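Local coordinates for armadillo repeat protein arm00016 (Synthetic construct, PDB 4D4E) that is a computationally designed armadillo repeat scaffold, built for modular peptide recognition and probably meant to bind extended peptides along its superhelix, at residues I173-V186 / I204-L218. Sequence-based numbering, arbitrary orientation.
Sequences IQKLIEAGALSPLV and IANIAAGNNEMKQKL
Ile173 and Ile207 approach to 6.7 Å between their CA atoms where helix 173-178 crosses helix 204-208 at 120°; helix 212-218 runs alongside helix 173-178, inclined at 29°, while helix 204-208 meets helix 182-186 at 135°. Ile207 is the knob, seated in a hole made by Ile173, Leu176, Ile177 and Leu182. Its chi1 sets CG1 anti to the carbonyl carbon, and the extended chi2 then carries Ile207 CD1 on to Leu182 CD2 at 3.6 Å, the two side chains running antiparallel. Leu182 CD2 also meets Leu218 CD2 at 3.8 Å, and the other branch, Leu182 CD1, rests on Lys217 CB at 3.6 Å. Met214, extended beyond CG, crosses Ile173 almost perpendicularly, Met214 SD lying 3.5 Å from Ile173 CG2, and Ile177 CD1 touches Met214 CG at 3.7 Å. An alanine in place of Leu182 would probably leave Ile207 CD1 and Leu218 CD2 without their shared neighbour and open a gap between the helices. At the border, a water donates to Gln174 OE1 (2.6 Å) and accepts weakly from Lys217 NZ. Leu176 and Leu185 also touch helix 152-166, linking this interface to the preceding layer. Such continuous aliphatic packing between successive helical layers is characteristic of the armadillo solenoid.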
loop_
_atom_site.group_PDB
_atom_site.type_symbol
_atom_site.label_atom_id
_atom_site.label_comp_id
_atom_site.label_asym_id
_atom_site.label_seq_id
_atom_site.Cartn_x
_atom_site.Cartn_y
_atom_site.Cartn_z
ATOM N N ILE A 173 7.062 7.822 -11.619
ATOM C CA ILE A 173 6.265 9.018 -11.423
ATOM C C ILE A 173 5.463 9.311 -12.697
ATOM O O ILE A 173 4.277 9.622 -12.616
ATOM C CB ILE A 173 7.124 10.228 -10.977
ATOM C CG1 ILE A 173 7.624 10.046 -9.532
ATOM C CG2 ILE A 173 6.315 11.517 -11.055
ATOM C CD1 ILE A 173 8.665 11.079 -9.134
ATOM N N GLN A 174 6.078 9.159 -13.869
ATOM C CA GLN A 174 5.305 9.416 -15.074
ATOM C C GLN A 174 4.106 8.408 -15.229
ATOM O O GLN A 174 3.002 8.775 -15.592
ATOM C CB GLN A 174 6.190 9.360 -16.327
ATOM C CG GLN A 174 5.383 9.523 -17.599
ATOM C CD GLN A 174 4.548 10.812 -17.643
ATOM O OE1 GLN A 174 4.689 11.737 -16.802
ATOM N NE2 GLN A 174 3.674 10.890 -18.642
ATOM N N LYS A 175 4.366 7.147 -14.949
ATOM C CA LYS A 175 3.324 6.134 -14.837
ATOM C C LYS A 175 2.197 6.515 -13.882
ATOM O O LYS A 175 1.042 6.347 -14.245
ATOM C CB LYS A 175 3.948 4.795 -14.444
ATOM C CG LYS A 175 5.047 4.410 -15.436
ATOM C CD LYS A 175 4.473 3.631 -16.629
ATOM C CE LYS A 175 5.435 3.596 -17.821
ATOM N NZ LYS A 175 4.747 3.340 -19.137
ATOM N N LEU A 176 2.504 7.098 -12.706
ATOM C CA LEU A 176 1.437 7.536 -11.773
ATOM C C LEU A 176 0.508 8.536 -12.421
ATOM O O LEU A 176 -0.699 8.430 -12.344
ATOM C CB LEU A 176 2.007 8.148 -10.485
ATOM C CG LEU A 176 2.242 7.363 -9.213
ATOM C CD1 LEU A 176 2.692 8.338 -8.143
ATOM C CD2 LEU A 176 0.971 6.608 -8.755
ATOM N N ILE A 177 1.126 9.518 -13.044
ATOM C CA ILE A 177 0.468 10.565 -13.705
ATOM C C ILE A 177 -0.390 10.034 -14.834
ATOM O O ILE A 177 -1.549 10.384 -14.896
ATOM C CB ILE A 177 1.498 11.600 -14.212
ATOM C CG1 ILE A 177 2.039 12.439 -13.047
ATOM C CG2 ILE A 177 0.849 12.565 -15.205
ATOM C CD1 ILE A 177 3.302 13.180 -13.451
ATOM N N GLU A 178 0.174 9.191 -15.716
ATOM C CA GLU A 178 -0.587 8.544 -16.799
ATOM C C GLU A 178 -1.732 7.679 -16.280
ATOM O O GLU A 178 -2.732 7.583 -16.964
ATOM C CB GLU A 178 0.306 7.688 -17.686
ATOM C CG GLU A 178 1.264 8.519 -18.510
ATOM C CD GLU A 178 2.358 7.676 -19.130
ATOM O OE1 GLU A 178 2.342 6.425 -18.967
ATOM O OE2 GLU A 178 3.226 8.279 -19.773
ATOM N N ALA A 179 -1.600 7.104 -15.080
ATOM C CA ALA A 179 -2.702 6.373 -14.451
ATOM C C ALA A 179 -3.783 7.311 -13.933
ATOM O O ALA A 179 -4.719 6.867 -13.327
ATOM C CB ALA A 179 -2.173 5.522 -13.324
ATOM N N GLY A 180 -3.643 8.618 -14.158
ATOM C CA GLY A 180 -4.607 9.640 -13.643
ATOM C C GLY A 180 -4.594 9.917 -12.121
ATOM O O GLY A 180 -5.657 10.227 -11.514
ATOM N N ALA A 181 -3.411 9.858 -11.498
ATOM C CA ALA A 181 -3.334 10.007 -10.030
ATOM C C ALA A 181 -3.515 11.438 -9.533
ATOM O O ALA A 181 -3.933 11.621 -8.385
ATOM C CB ALA A 181 -2.033 9.446 -9.473
ATOM N N LEU A 182 -3.180 12.431 -10.365
ATOM C CA LEU A 182 -3.083 13.811 -9.904
ATOM C C LEU A 182 -4.397 14.463 -9.422
ATOM O O LEU A 182 -4.418 15.014 -8.337
ATOM C CB LEU A 182 -2.322 14.728 -10.876
ATOM C CG LEU A 182 -0.849 14.369 -11.145
ATOM C CD1 LEU A 182 -0.106 15.543 -11.798
ATOM C CD2 LEU A 182 -0.128 13.931 -9.873
ATOM N N SER A 183 -5.473 14.428 -10.179
ATOM C CA SER A 183 -6.708 15.097 -9.740
ATOM C C SER A 183 -7.340 14.411 -8.501
ATOM O O SER A 183 -7.834 15.103 -7.581
ATOM C CB SER A 183 -7.697 15.240 -10.899
ATOM O OG SER A 183 -8.759 14.312 -10.813
ATOM N N PRO A 184 -7.326 13.053 -8.462
ATOM C CA PRO A 184 -7.749 12.448 -7.212
ATOM C C PRO A 184 -6.873 12.815 -6.006
ATOM O O PRO A 184 -7.375 12.923 -4.894
ATOM C CB PRO A 184 -7.698 10.944 -7.515
ATOM C CG PRO A 184 -7.955 10.850 -8.986
ATOM C CD PRO A 184 -7.347 12.075 -9.588
ATOM N N LEU A 185 -5.577 13.021 -6.221
ATOM C CA LEU A 185 -4.674 13.379 -5.121
ATOM C C LEU A 185 -4.959 14.812 -4.638
ATOM O O LEU A 185 -4.858 15.087 -3.422
ATOM C CB LEU A 185 -3.222 13.249 -5.563
ATOM C CG LEU A 185 -2.238 12.192 -5.057
ATOM C CD1 LEU A 185 -2.738 10.982 -4.224
ATOM C CD2 LEU A 185 -1.164 11.810 -6.108
ATOM N N VAL A 186 -5.300 15.702 -5.582
ATOM C CA VAL A 186 -5.601 17.109 -5.297
ATOM C C VAL A 186 -6.928 17.252 -4.516
ATOM O O VAL A 186 -7.040 18.021 -3.556
ATOM C CB VAL A 186 -5.560 17.959 -6.594
ATOM C CG1 VAL A 186 -6.229 19.282 -6.395
ATOM C CG2 VAL A 186 -4.124 18.242 -7.002
ATOM N N ILE A 204 2.218 14.517 -3.475
ATOM C CA ILE A 204 2.325 15.698 -4.249
ATOM C C ILE A 204 3.683 16.373 -4.059
ATOM O O ILE A 204 4.308 16.748 -5.042
ATOM C CB ILE A 204 1.122 16.606 -3.961
ATOM C CG1 ILE A 204 -0.112 15.967 -4.559
ATOM C CG2 ILE A 204 1.351 18.045 -4.488
ATOM C CD1 ILE A 204 -1.339 16.817 -4.389
ATOM N N ALA A 205 4.170 16.471 -2.832
ATOM C CA ALA A 205 5.563 16.912 -2.633
ATOM C C ALA A 205 6.635 16.038 -3.385
ATOM O O ALA A 205 7.612 16.559 -3.923
ATOM C CB ALA A 205 5.871 16.982 -1.151
ATOM N N ASN A 206 6.440 14.723 -3.413
ATOM C CA ASN A 206 7.334 13.820 -4.196
ATOM C C ASN A 206 7.350 14.085 -5.704
ATOM O O ASN A 206 8.409 14.082 -6.328
ATOM C CB ASN A 206 7.011 12.333 -3.950
ATOM C CG ASN A 206 7.332 11.890 -2.556
ATOM O OD1 ASN A 206 8.385 12.237 -2.035
ATOM N ND2 ASN A 206 6.441 11.070 -1.936
ATOM N N ILE A 207 6.160 14.275 -6.269
ATOM C CA ILE A 207 5.941 14.542 -7.687
ATOM C C ILE A 207 6.502 15.913 -8.082
ATOM O O ILE A 207 7.087 16.096 -9.196
ATOM C CB ILE A 207 4.413 14.379 -8.023
ATOM C CG1 ILE A 207 3.970 12.934 -7.704
ATOM C CG2 ILE A 207 4.137 14.691 -9.492
ATOM C CD1 ILE A 207 2.469 12.668 -7.679
ATOM N N ALA A 208 6.317 16.879 -7.171
ATOM C CA ALA A 208 6.812 18.236 -7.379
ATOM C C ALA A 208 8.353 18.327 -7.477
ATOM O O ALA A 208 8.864 19.146 -8.218
ATOM C CB ALA A 208 6.290 19.170 -6.291
ATOM N N ALA A 209 9.066 17.492 -6.720
ATOM C CA ALA A 209 10.526 17.297 -6.850
ATOM C C ALA A 209 11.051 16.859 -8.272
ATOM O O ALA A 209 12.228 17.083 -8.617
ATOM C CB ALA A 209 10.991 16.300 -5.786
ATOM N N GLY A 210 10.186 16.225 -9.069
ATOM C CA GLY A 210 10.523 15.772 -10.432
ATOM C C GLY A 210 10.588 16.946 -11.383
ATOM O O GLY A 210 10.790 18.087 -10.946
ATOM N N ASN A 211 10.386 16.676 -12.678
ATOM C CA ASN A 211 10.619 17.661 -13.744
ATOM C C ASN A 211 9.515 18.713 -13.824
ATOM O O ASN A 211 8.684 18.814 -12.916
ATOM C CB ASN A 211 10.943 16.986 -15.102
ATOM C CG ASN A 211 9.721 16.412 -15.796
ATOM O OD1 ASN A 211 8.649 16.995 -15.745
ATOM N ND2 ASN A 211 9.890 15.279 -16.487
ATOM N N ASN A 212 9.523 19.513 -14.892
ATOM C CA ASN A 212 8.684 20.709 -14.964
ATOM C C ASN A 212 7.409 20.449 -15.717
ATOM O O ASN A 212 6.378 21.135 -15.515
ATOM C CB ASN A 212 9.475 21.871 -15.541
ATOM C CG ASN A 212 10.633 22.252 -14.647
ATOM O OD1 ASN A 212 11.382 21.387 -14.180
ATOM N ND2 ASN A 212 10.766 23.538 -14.375
ATOM N N GLU A 213 7.485 19.441 -16.578
ATOM C CA GLU A 213 6.312 18.715 -17.001
ATOM C C GLU A 213 5.526 18.286 -15.760
ATOM O O GLU A 213 4.315 18.435 -15.705
ATOM C CB GLU A 213 6.734 17.461 -17.772
ATOM C CG GLU A 213 5.597 16.757 -18.487
ATOM C CD GLU A 213 4.983 17.636 -19.553
ATOM O OE1 GLU A 213 5.577 17.754 -20.640
ATOM O OE2 GLU A 213 3.908 18.213 -19.291
ATOM N N MET A 214 6.204 17.733 -14.768
ATOM C CA MET A 214 5.456 17.186 -13.602
ATOM C C MET A 214 4.927 18.291 -12.693
ATOM O O MET A 214 3.769 18.251 -12.310
ATOM C CB MET A 214 6.265 16.139 -12.861
ATOM C CG MET A 214 6.547 14.932 -13.749
ATOM S SD MET A 214 7.814 14.085 -12.870
ATOM C CE MET A 214 8.114 12.656 -13.961
ATOM N N LYS A 215 5.753 19.314 -12.445
ATOM C CA LYS A 215 5.302 20.508 -11.741
ATOM C C LYS A 215 4.108 21.142 -12.476
ATOM O O LYS A 215 3.170 21.610 -11.840
ATOM C CB LYS A 215 6.413 21.523 -11.570
ATOM C CG LYS A 215 7.611 21.115 -10.728
ATOM C CD LYS A 215 8.654 22.250 -10.806
ATOM C CE LYS A 215 9.764 22.135 -9.769
ATOM N NZ LYS A 215 10.422 20.800 -9.770
ATOM N N GLN A 216 4.128 21.143 -13.807
ATOM C CA GLN A 216 3.083 21.806 -14.596
ATOM C C GLN A 216 1.813 21.011 -14.546
ATOM O O GLN A 216 0.719 21.564 -14.440
ATOM C CB GLN A 216 3.562 22.028 -16.043
ATOM C CG GLN A 216 2.474 22.195 -17.106
ATOM C CD GLN A 216 2.981 21.848 -18.514
ATOM O OE1 GLN A 216 3.815 22.566 -19.079
ATOM N NE2 GLN A 216 2.488 20.736 -19.077
ATOM N N LYS A 217 1.960 19.695 -14.600
ATOM C CA LYS A 217 0.810 18.781 -14.444
ATOM C C LYS A 217 0.076 18.986 -13.069
ATOM O O LYS A 217 -1.207 19.031 -13.013
ATOM C CB LYS A 217 1.262 17.332 -14.603
ATOM C CG LYS A 217 1.634 16.890 -16.023
ATOM C CD LYS A 217 0.412 16.615 -16.888
ATOM C CE LYS A 217 0.795 16.468 -18.367
ATOM N NZ LYS A 217 0.597 15.074 -18.868
ATOM N N LEU A 218 0.878 19.149 -12.008
ATOM C CA LEU A 218 0.314 19.473 -10.649
ATOM C C LEU A 218 -0.488 20.813 -10.586
ATOM O O LEU A 218 -1.671 20.833 -10.134
ATOM C CB LEU A 218 1.413 19.401 -9.588
ATOM C CG LEU A 218 1.831 17.945 -9.350
ATOM C CD1 LEU A 218 3.168 17.975 -8.667
ATOM C CD2 LEU A 218 0.829 17.256 -8.420
HETATM O O HOH W 1 3.749 13.760 -18.153
#